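Local coordinates for protein beta-lactamase OXA-2 (Salmonella typhimurium, PDB 1K38) that hydrolyses beta-lactam antibiotics such as oxacillin, as a class D serine beta-lactamase that confers resistance to them, at residues I177-R182 against I231-L236. Residues are numbered along the deposited sequence; the frame is centred on the assembly and turned at random.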
loop_
_atom_site.group_PDB
_atom_site.type_symbol
_atom_site.label_atom_id
_atom_site.label_comp_id
_atom_site.label_asym_id
_atom_site.label_seq_id
_atom_site.Cartn_x
_atom_site.Cartn_y
_atom_site.Cartn_z
ATOM N N ILE A 177 5.683 -0.420 -1.386
ATOM C CA ILE A 177 5.440 -1.106 -0.119
ATOM C C ILE A 177 6.354 -2.307 0.074
ATOM O O ILE A 177 6.403 -3.211 -0.764
ATOM C CB ILE A 177 3.974 -1.559 0.002
ATOM C CG1 ILE A 177 3.059 -0.329 0.019
ATOM C CG2 ILE A 177 3.781 -2.370 1.278
ATOM C CD1 ILE A 177 1.595 -0.660 -0.213
ATOM N N VAL A 178 7.066 -2.306 1.195
ATOM C CA VAL A 178 7.995 -3.378 1.535
ATOM C C VAL A 178 7.533 -4.162 2.759
ATOM O O VAL A 178 7.798 -5.359 2.877
ATOM C CB VAL A 178 9.411 -2.809 1.816
ATOM C CG1 VAL A 178 10.335 -3.909 2.330
ATOM C CG2 VAL A 178 9.980 -2.200 0.543
ATOM N N GLU A 179 6.833 -3.487 3.662
ATOM C CA GLU A 179 6.364 -4.123 4.885
ATOM C C GLU A 179 5.301 -3.240 5.522
ATOM O O GLU A 179 5.266 -2.033 5.285
ATOM C CB GLU A 179 7.543 -4.281 5.856
ATOM C CG GLU A 179 7.400 -5.392 6.876
ATOM C CD GLU A 179 8.640 -5.525 7.744
ATOM O OE1 GLU A 179 9.758 -5.398 7.201
ATOM O OE2 GLU A 179 8.498 -5.765 8.960
ATOM N N ALA A 180 4.433 -3.835 6.330
ATOM C CA ALA A 180 3.402 -3.060 7.003
ATOM C C ALA A 180 2.796 -3.813 8.176
ATOM O O ALA A 180 2.798 -5.045 8.208
ATOM C CB ALA A 180 2.301 -2.672 6.021
ATOM N N GLY A 181 2.303 -3.038 9.137
ATOM C CA GLY A 181 1.644 -3.578 10.311
ATOM C C GLY A 181 0.294 -2.888 10.372
ATOM O O GLY A 181 -0.047 -2.130 9.468
ATOM N N ARG A 182 -0.475 -3.128 11.428
ATOM C CA ARG A 182 -1.789 -2.511 11.550
ATOM C C ARG A 182 -1.774 -0.987 11.528
ATOM O O ARG A 182 -2.695 -0.364 10.992
ATOM C CB ARG A 182 -2.481 -2.988 12.833
ATOM C CG ARG A 182 -2.839 -4.463 12.835
ATOM C CD ARG A 182 -3.584 -4.840 14.107
ATOM N NE ARG A 182 -3.877 -6.269 14.164
ATOM C CZ ARG A 182 -4.741 -6.893 13.369
ATOM N NH1 ARG A 182 -5.413 -6.216 12.444
ATOM N NH2 ARG A 182 -4.924 -8.201 13.490
ATOM N N ILE A 231 21.399 -1.085 8.671
ATOM C CA ILE A 231 21.709 0.189 9.303
ATOM C C ILE A 231 20.465 1.063 9.463
ATOM O O ILE A 231 20.209 1.594 10.542
ATOM C CB ILE A 231 22.790 0.947 8.496
ATOM C CG1 ILE A 231 24.081 0.122 8.492
ATOM C CG2 ILE A 231 23.037 2.326 9.104
ATOM C CD1 ILE A 231 25.135 0.612 7.517
ATOM N N VAL A 232 19.684 1.211 8.397
ATOM C CA VAL A 232 18.482 2.029 8.477
ATOM C C VAL A 232 17.493 1.501 9.508
ATOM O O VAL A 232 16.957 2.266 10.313
ATOM C CB VAL A 232 17.764 2.118 7.115
ATOM C CG1 VAL A 232 16.458 2.896 7.270
ATOM C CG2 VAL A 232 18.662 2.806 6.100
ATOM N N ARG A 233 17.241 0.197 9.488
ATOM C CA ARG A 233 16.300 -0.378 10.437
ATOM C C ARG A 233 16.756 -0.190 11.880
ATOM O O ARG A 233 15.936 0.086 12.753
ATOM C CB ARG A 233 16.072 -1.862 10.136
ATOM C CG ARG A 233 15.257 -2.108 8.870
ATOM C CD ARG A 233 15.112 -3.597 8.593
ATOM N NE ARG A 233 14.344 -3.866 7.377
ATOM C CZ ARG A 233 13.019 -3.948 7.330
ATOM N NH1 ARG A 233 12.300 -3.787 8.435
ATOM N NH2 ARG A 233 12.410 -4.186 6.174
ATOM N N ALA A 234 18.056 -0.328 12.128
ATOM C CA ALA A 234 18.587 -0.155 13.479
ATOM C C ALA A 234 18.335 1.278 13.940
ATOM O O ALA A 234 17.898 1.517 15.067
ATOM C CB ALA A 234 20.078 -0.459 13.509
ATOM N N ILE A 235 18.609 2.233 13.056
ATOM C CA ILE A 235 18.399 3.639 13.379
ATOM C C ILE A 235 16.912 3.950 13.564
ATOM O O ILE A 235 16.527 4.605 14.535
ATOM C CB ILE A 235 19.016 4.546 12.285
ATOM C CG1 ILE A 235 20.542 4.403 12.324
ATOM C CG2 ILE A 235 18.597 6.001 12.491
ATOM C CD1 ILE A 235 21.282 5.183 11.253
ATOM N N LEU A 236 16.071 3.469 12.650
ATOM C CA LEU A 236 14.639 3.717 12.767
ATOM C C LEU A 236 14.098 3.142 14.077
ATOM O O LEU A 236 13.284 3.771 14.751
ATOM C CB LEU A 236 13.889 3.115 11.576
ATOM C CG LEU A 236 14.110 3.811 10.229
ATOM C CD1 LEU A 236 13.260 3.134 9.161
ATOM C CD2 LEU A 236 13.743 5.288 10.348
#
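Glu179 and Arg233 carry this surface contact through a salt bridge that spans a 12.0 Å gap between their CA atoms. Glu179 OE1 takes both bonds: Arg233 NH2 donates at 3.1 Å, close to the line of the C-O bond but bent at the hydrogen (137°), and Arg233 NH1 adds a weak, bent one at 3.3 Å. The acceptor sits in the fork of the guanidinium edge, tilted from its plane; the two flat groups are 21° apart. Long, flexible residues suit such a distance: Glu179 reaches out with CG anti to the backbone N (chi1 -155°), and Arg233, extended from CG to NE, turns at its last torsion. The stronger hold on Arg233 is the salt bridge from NE to Glu229, one turn back, which probably fixes its rotation.

Beyond the polar pair there is a loose van der Waals touch: short, branched Val178 sets its CG1 methyl 4.4 Å from Arg233 NH2, at the guanidinium edge. Backbone hydrogen bonds from Val178 and Glu179 to Leu186 make a classic beta bulge, and both side chains start toward the helix.

Helix 226-238 lies over the sheet, Val232 and Leu236 on Phe212. Arg233 crosses Leu186 to strand 177-181, outermost in this chain, whose Ala180 makes backbone hydrogen bonds to the second subunit and packs on its Ala180.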